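Local coordinates for protein ABC-type metal ion transport system, periplasmic component (Vibrio vulnificus, PDB 3K2D) that binds methionine between the two lobes of a periplasmic-binding-protein fold, probably for an ABC transporter, and activates Toll-like receptor 2 as a lipoprotein, at residues P163-L166 with D167-L171; I204-R207 with Q208-Q212; N218-K221 with A222-E226. The protein carries 4 engineered substitutions. All blocks are in the same frame, centred on the assembly; numbering follows the deposited sequence.

Each contact is a local one, where a regular element ends and the chain turns. Contact 1 closes helix 162-165 and leads into strand 171-174; it lies on the other side of the chain's centre from contacts 2 and 3, whose centres are about 15 Å apart. Contact 2 is the turn out of strand 202-207, and contact 3 the end of helix 214-223, which follows that strand and packs on it through I204. Near the surface an arginine meets two carboxylates in contact 1, and one carboxylate and an amide in contact 2, while a backbone carbonyl collects N-H groups in the turn. Contact 3 has no ion pair: aromatic packing on its buried side accompanies main-chain bonds, with polar residues outside.

Contact 1: P163-L166 with D167-L171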
loop_
_atom_site.group_PDB
_atom_site.type_symbol
_atom_site.label_atom_id
_atom_site.label_comp_id
_atom_site.label_asym_id
_atom_site.label_seq_id
_atom_site.Cartn_x
_atom_site.Cartn_y
_atom_site.Cartn_z
ATOM N N PRO A 163 10.333 7.323 3.514
ATOM C CA PRO A 163 10.166 8.771 3.685
ATOM C C PRO A 163 11.490 9.446 4.022
ATOM O O PRO A 163 11.931 10.356 3.323
ATOM C CB PRO A 163 9.156 8.871 4.822
ATOM C CG PRO A 163 8.321 7.664 4.620
ATOM C CD PRO A 163 9.352 6.592 4.333
ATOM N N ARG A 164 12.119 8.976 5.092
ATOM C CA ARG A 164 13.395 9.506 5.543
ATOM C C ARG A 164 14.496 9.321 4.493
ATOM O O ARG A 164 15.536 9.984 4.550
ATOM C CB ARG A 164 13.780 8.827 6.864
ATOM C CG ARG A 164 15.244 8.950 7.274
ATOM C CD ARG A 164 15.682 10.389 7.506
ATOM N NE ARG A 164 17.139 10.476 7.649
ATOM C CZ ARG A 164 17.817 11.604 7.858
ATOM N NH1 ARG A 164 17.178 12.764 7.955
ATOM N NH2 ARG A 164 19.140 11.572 7.963
ATOM N N SER A 165 14.273 8.442 3.523
ATOM C CA SER A 165 15.286 8.208 2.503
ATOM C C SER A 165 15.478 9.419 1.603
ATOM O O SER A 165 16.550 9.610 1.041
ATOM C CB SER A 165 14.935 6.981 1.648
ATOM O OG SER A 165 14.013 7.289 0.618
ATOM N N LEU A 166 14.440 10.240 1.469
ATOM C CA LEU A 166 14.510 11.426 0.624
ATOM C C LEU A 166 15.693 12.327 0.962
ATOM O O LEU A 166 16.119 13.134 0.131
ATOM C CB LEU A 166 13.206 12.231 0.720
ATOM C CG LEU A 166 11.965 11.591 0.090
ATOM C CD1 LEU A 166 10.735 12.424 0.414
ATOM C CD2 LEU A 166 12.167 11.461 -1.436
ATOM N N ASP A 167 16.231 12.188 2.170
ATOM C CA ASP A 167 17.359 13.012 2.600
ATOM C C ASP A 167 18.715 12.399 2.279
ATOM O O ASP A 167 19.744 13.019 2.517
ATOM C CB ASP A 167 17.279 13.271 4.109
ATOM C CG ASP A 167 16.066 14.118 4.505
ATOM O OD1 ASP A 167 15.933 15.268 4.020
ATOM O OD2 ASP A 167 15.245 13.632 5.316
ATOM N N ASP A 168 18.718 11.192 1.726
ATOM C CA ASP A 168 19.967 10.503 1.429
ATOM C C ASP A 168 20.152 10.082 -0.016
ATOM O O ASP A 168 21.269 9.774 -0.430
ATOM C CB ASP A 168 20.082 9.274 2.320
ATOM C CG ASP A 168 19.859 9.603 3.775
ATOM O OD1 ASP A 168 20.712 10.302 4.363
ATOM O OD2 ASP A 168 18.822 9.177 4.330
ATOM N N VAL A 169 19.070 10.055 -0.784
ATOM C CA VAL A 169 19.165 9.656 -2.178
ATOM C C VAL A 169 18.621 10.726 -3.095
ATOM O O VAL A 169 18.037 11.706 -2.638
ATOM C CB VAL A 169 18.400 8.347 -2.435
ATOM C CG1 VAL A 169 18.964 7.243 -1.556
ATOM C CG2 VAL A 169 16.916 8.552 -2.168
ATOM N N ALA A 170 18.809 10.534 -4.394
ATOM C CA ALA A 170 18.338 11.503 -5.369
ATOM C C ALA A 170 16.827 11.442 -5.551
ATOM O O ALA A 170 16.179 12.457 -5.832
ATOM C CB ALA A 170 19.026 11.268 -6.703
ATOM N N LEU A 171 16.260 10.254 -5.375
ATOM C CA LEU A 171 14.828 10.086 -5.564
ATOM C C LEU A 171 14.338 8.768 -4.962
ATOM O O LEU A 171 15.039 7.761 -4.997
ATOM C CB LEU A 171 14.532 10.160 -7.070
ATOM C CG LEU A 171 13.106 10.043 -7.606
ATOM C CD1 LEU A 171 12.993 10.852 -8.887
ATOM C CD2 LEU A 171 12.751 8.572 -7.842
#
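R164 reaches over D167 and D168 where helix 162-165 runs out, and the three make a small salt-bridge network on the surface. The closer pair is R164 NH1 with D167 OD2, 3.4 Å apart. D167 also sets its CB over one face of the guanidinium, displaced toward the rim, with the carboxylate turned 49° from the guanidinium plane. D168 holds its OD2 3.9 Å from R164 NE, a long pair well out of the guanidinium plane, where charge alone acts. R164 gets there because its CG lies anti to the backbone N (chi1 163°) and the chain then bends at chi2, back over the turn. D167 OD1 has a second, long and weak ion pair with K94 NZ.

Hydrogen bonds make up the second layer. S165 O takes two N-H groups: D168 N at 2.8 Å and V169 N at 3.1 Å. D167 N adds a weak bond to R164 O. S165 OG is hydrogen-bonded to L162 O and S172 OG.

Apolar packing faces inward. V169 packs on R107 and A109 of strand 107-111; L166 turns to S172 and I174 of strand 171-174 and to I182 and L184.

One arginine charge thus faces two carboxylates, which, with weak help from K94, probably eases the repulsion between D167 and D168, while the S165 carbonyl, which accepts two hydrogen bonds, holds the turn at D168 and V169.

Contact 2: I204-R207 with Q208-Q212; sequences IVAR and QDNVQ
R207 has its CG anti to the carbonyl carbon (chi1 -79°) and its chain bent at chi3, while N210 puts its CG between its own backbone N and carbonyl carbon (chi1 70°); together these fold the amide in under the arginine. N210 OD1 lies over one face of the guanidinium, offset toward the rim and 3.6 Å from R207 NH2, the two planes 32° apart. N210 ND2 sits 3.4 Å from A206 CB. D209 approaches instead at the guanidinium edge: its OD1 makes a weak, bent hydrogen bond of 3.4 Å with R207 NE, part of a salt bridge, and the carboxylate is steeply turned from the guanidinium. The outer end of R207 is taken by the carbonyls of L51 and I56 through NH1.

Behind the side chains, R207 O receives weak hydrogen bonds from N210 N at 3.4 Å and V211 N at 3.2 Å. Further round, Q212 NE2 is hydrogen-bonded to D209 O at 3.1 Å, the acceptor close to the amide plane. V211 packs against A206 CB and on strand 78-83.

In this turn from strand 202-207 toward helix 214-223, a cation is shared between a carboxylate and main-chain carbonyls, so the strand end is tied both to the turn and to the end of helix 47-53 and the link that follows it.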
loop_
_atom_site.group_PDB
_atom_site.type_symbol
_atom_site.label_atom_id
_atom_site.label_comp_id
_atom_site.label_asym_id
_atom_site.label_seq_id
_atom_site.Cartn_x
_atom_site.Cartn_y
_atom_site.Cartn_z
ATOM N N ILE A 204 -9.783 -5.569 1.294
ATOM C CA ILE A 204 -10.181 -5.850 2.651
ATOM C C ILE A 204 -10.076 -7.365 2.637
ATOM O O ILE A 204 -10.761 -8.048 1.870
ATOM C CB ILE A 204 -11.619 -5.421 2.938
ATOM C CG1 ILE A 204 -11.706 -3.890 2.925
ATOM C CG2 ILE A 204 -12.070 -6.001 4.279
ATOM C CD1 ILE A 204 -13.108 -3.337 3.094
ATOM N N VAL A 205 -9.176 -7.883 3.452
ATOM C CA VAL A 205 -8.965 -9.310 3.510
ATOM C C VAL A 205 -9.382 -9.857 4.863
ATOM O O VAL A 205 -9.192 -9.208 5.911
ATOM C CB VAL A 205 -7.479 -9.659 3.260
ATOM C CG1 VAL A 205 -7.286 -11.164 3.291
ATOM C CG2 VAL A 205 -7.029 -9.079 1.919
ATOM N N ALA A 206 -9.949 -11.058 4.829
ATOM C CA ALA A 206 -10.394 -11.724 6.037
ATOM C C ALA A 206 -9.849 -13.144 6.000
ATOM O O ALA A 206 -9.189 -13.539 5.031
ATOM C CB ALA A 206 -11.916 -11.740 6.083
ATOM N N ARG A 207 -10.100 -13.911 7.055
ATOM C CA ARG A 207 -9.649 -15.292 7.056
ATOM C C ARG A 207 -10.514 -16.066 6.077
ATOM O O ARG A 207 -11.589 -15.621 5.678
ATOM C CB ARG A 207 -9.758 -15.921 8.439
ATOM C CG ARG A 207 -8.638 -15.522 9.375
ATOM C CD ARG A 207 -8.655 -16.369 10.618
ATOM N NE ARG A 207 -9.844 -16.118 11.423
ATOM C CZ ARG A 207 -10.037 -15.006 12.118
ATOM N NH1 ARG A 207 -9.122 -14.050 12.101
ATOM N NH2 ARG A 207 -11.134 -14.850 12.839
ATOM N N GLN A 208 -10.020 -17.229 5.693
ATOM C CA GLN A 208 -10.695 -18.123 4.767
ATOM C C GLN A 208 -11.983 -18.659 5.407
ATOM O O GLN A 208 -12.983 -18.882 4.723
ATOM C CB GLN A 208 -9.725 -19.252 4.460
ATOM C CG GLN A 208 -10.025 -20.137 3.295
ATOM C CD GLN A 208 -8.786 -20.921 2.902
ATOM O OE1 GLN A 208 -7.855 -20.374 2.299
ATOM N NE2 GLN A 208 -8.752 -22.200 3.271
ATOM N N ASP A 209 -11.958 -18.842 6.727
ATOM C CA ASP A 209 -13.111 -19.363 7.450
ATOM C C ASP A 209 -14.067 -18.333 8.032
ATOM O O ASP A 209 -14.990 -18.699 8.749
ATOM C CB ASP A 209 -12.665 -20.300 8.575
ATOM C CG ASP A 209 -11.790 -19.605 9.612
ATOM O OD1 ASP A 209 -11.754 -18.357 9.651
ATOM O OD2 ASP A 209 -11.139 -20.314 10.407
ATOM N N ASN A 210 -13.874 -17.053 7.751
ATOM C CA ASN A 210 -14.804 -16.070 8.292
ATOM C C ASN A 210 -15.267 -15.066 7.253
ATOM O O ASN A 210 -16.096 -14.206 7.540
ATOM C CB ASN A 210 -14.180 -15.322 9.480
ATOM C CG ASN A 210 -13.057 -14.384 9.065
ATOM O OD1 ASN A 210 -12.631 -13.538 9.843
ATOM N ND2 ASN A 210 -12.568 -14.538 7.840
ATOM N N VAL A 211 -14.725 -15.177 6.046
ATOM C CA VAL A 211 -15.062 -14.253 4.969
ATOM C C VAL A 211 -16.556 -14.201 4.648
ATOM O O VAL A 211 -17.059 -13.165 4.210
ATOM C CB VAL A 211 -14.263 -14.603 3.680
ATOM C CG1 VAL A 211 -14.779 -15.915 3.063
ATOM C CG2 VAL A 211 -14.334 -13.450 2.694
ATOM N N GLN A 212 -17.264 -15.306 4.873
ATOM C CA GLN A 212 -18.695 -15.348 4.588
ATOM C C GLN A 212 -19.562 -14.534 5.551
ATOM O O GLN A 212 -20.642 -14.090 5.179
ATOM C CB GLN A 212 -19.204 -16.802 4.543
ATOM C CG GLN A 212 -19.279 -17.552 5.883
ATOM C CD GLN A 212 -17.912 -17.831 6.502
ATOM O OE1 GLN A 212 -16.951 -18.129 5.800
ATOM N NE2 GLN A 212 -17.830 -17.753 7.826
#

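Contact 3: N218-K221 with A222-E226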
loop_
_atom_site.group_PDB
_atom_site.type_symbol
_atom_site.label_atom_id
_atom_site.label_comp_id
_atom_site.label_asym_id
_atom_site.label_seq_id
_atom_site.Cartn_x
_atom_site.Cartn_y
_atom_site.Cartn_z
ATOM N N ASN A 218 -20.293 -6.589 5.652
ATOM C CA ASN A 218 -20.834 -5.252 5.908
ATOM C C ASN A 218 -19.777 -4.169 5.974
ATOM O O ASN A 218 -19.990 -3.073 5.486
ATOM C CB ASN A 218 -21.681 -5.220 7.190
ATOM C CG ASN A 218 -23.022 -5.908 7.017
ATOM O OD1 ASN A 218 -23.543 -5.992 5.907
ATOM N ND2 ASN A 218 -23.593 -6.387 8.112
ATOM N N PHE A 219 -18.637 -4.467 6.582
ATOM C CA PHE A 219 -17.580 -3.474 6.660
ATOM C C PHE A 219 -17.111 -3.125 5.246
ATOM O O PHE A 219 -16.843 -1.963 4.948
ATOM C CB PHE A 219 -16.402 -3.991 7.484
ATOM C CG PHE A 219 -15.300 -2.994 7.621
ATOM C CD1 PHE A 219 -15.441 -1.901 8.459
ATOM C CD2 PHE A 219 -14.153 -3.096 6.845
ATOM C CE1 PHE A 219 -14.455 -0.924 8.514
ATOM C CE2 PHE A 219 -13.170 -2.126 6.896
ATOM C CZ PHE A 219 -13.320 -1.040 7.729
ATOM N N VAL A 220 -17.019 -4.141 4.383
ATOM C CA VAL A 220 -16.604 -3.962 2.990
ATOM C C VAL A 220 -17.544 -2.992 2.294
ATOM O O VAL A 220 -17.108 -2.111 1.561
ATOM C CB VAL A 220 -16.638 -5.302 2.195
ATOM C CG1 VAL A 220 -16.435 -5.044 0.714
ATOM C CG2 VAL A 220 -15.570 -6.237 2.693
ATOM N N LYS A 221 -18.840 -3.158 2.526
ATOM C CA LYS A 221 -19.839 -2.299 1.902
ATOM C C LYS A 221 -19.715 -0.862 2.412
ATOM O O LYS A 221 -19.734 0.097 1.641
ATOM C CB LYS A 221 -21.249 -2.852 2.170
ATOM C CG LYS A 221 -22.203 -2.680 0.994
ATOM C CD LYS A 221 -23.606 -3.240 1.263
ATOM C CE LYS A 221 -23.636 -4.769 1.356
ATOM N NZ LYS A 221 -22.967 -5.311 2.581
ATOM N N ALA A 222 -19.577 -0.721 3.718
ATOM C CA ALA A 222 -19.446 0.595 4.321
ATOM C C ALA A 222 -18.234 1.360 3.771
ATOM O O ALA A 222 -18.291 2.575 3.572
ATOM C CB ALA A 222 -19.333 0.447 5.840
ATOM N N TYR A 223 -17.148 0.635 3.517
ATOM C CA TYR A 223 -15.901 1.221 3.031
ATOM C C TYR A 223 -16.019 1.666 1.589
ATOM O O TYR A 223 -15.226 2.477 1.117
ATOM C CB TYR A 223 -14.775 0.184 3.151
ATOM C CG TYR A 223 -13.367 0.724 3.328
ATOM C CD1 TYR A 223 -12.722 1.434 2.312
ATOM C CD2 TYR A 223 -12.660 0.479 4.507
ATOM C CE1 TYR A 223 -11.398 1.883 2.468
ATOM C CE2 TYR A 223 -11.350 0.920 4.673
ATOM C CZ TYR A 223 -10.721 1.618 3.654
ATOM O OH TYR A 223 -9.413 2.034 3.832
ATOM N N GLN A 224 -17.012 1.132 0.886
ATOM C CA GLN A 224 -17.202 1.472 -0.519
ATOM C C GLN A 224 -18.302 2.496 -0.738
ATOM O O GLN A 224 -18.651 2.795 -1.880
ATOM C CB GLN A 224 -17.510 0.210 -1.323
ATOM C CG GLN A 224 -16.532 -0.914 -1.068
ATOM C CD GLN A 224 -16.844 -2.153 -1.863
ATOM O OE1 GLN A 224 -18.001 -2.544 -1.989
ATOM N NE2 GLN A 224 -15.813 -2.790 -2.392
ATOM N N THR A 225 -18.844 3.036 0.352
ATOM C CA THR A 225 -19.907 4.031 0.251
ATOM C C THR A 225 -19.355 5.341 -0.272
ATOM O O THR A 225 -18.146 5.578 -0.237
ATOM C CB THR A 225 -20.583 4.320 1.618
ATOM O OG1 THR A 225 -19.599 4.802 2.547
ATOM C CG2 THR A 225 -21.275 3.058 2.167
ATOM N N GLU A 226 -20.256 6.194 -0.744
ATOM C CA GLU A 226 -19.880 7.493 -1.278
ATOM C C GLU A 226 -19.271 8.375 -0.182
ATOM O O GLU A 226 -18.364 9.168 -0.452
ATOM C CB GLU A 226 -21.108 8.180 -1.872
ATOM C CG GLU A 226 -20.800 9.246 -2.911
ATOM C CD GLU A 226 -20.445 8.656 -4.273
ATOM O OE1 GLU A 226 -21.225 7.811 -4.773
ATOM O OE2 GLU A 226 -19.396 9.040 -4.847
#
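F219 and Y223, one helical turn apart, lie side by side and point the same way: each has its CG anti to the backbone N (chi1 -179° and -152°). F219 CE2 comes 3.6 Å from Y223 CD2, approaching at the edge of the tyrosine ring, and the planes are inclined by 72°. The ring centroids are 5.7 Å apart, an oblique pair. On another side of the helix, V220 and Q224 run alongside each other, with V220 CG1 3.9 Å from Q224 NE2, whose amide is held by the carbonyl of N83.

Main-chain bonds set this spacing. A222 N to N218 O and Y223 N to F219 O, both 3.0 Å, are helical i to i+4 bonds. After them the pattern slackens: Q224 N hydrogen-bonds to K221 O at 3.0 Å, and weakly to V220 O. T225 OG1 then donates to A222 O at 2.8 Å, with T225 N on the same acceptor, and T225 stands at the N-cap position of helix 226-235.

Farther out, I204 of strand 202-207 touches F219, V220 and Y223, while helix 16-32 meets Y223 through V20 and A24.

Y223 is therefore packed between I204 and helix 16-32, its side chain about 9 Å from the bound methionine, and the doubly used A222 carbonyl joins the end of one helix to the start of the next.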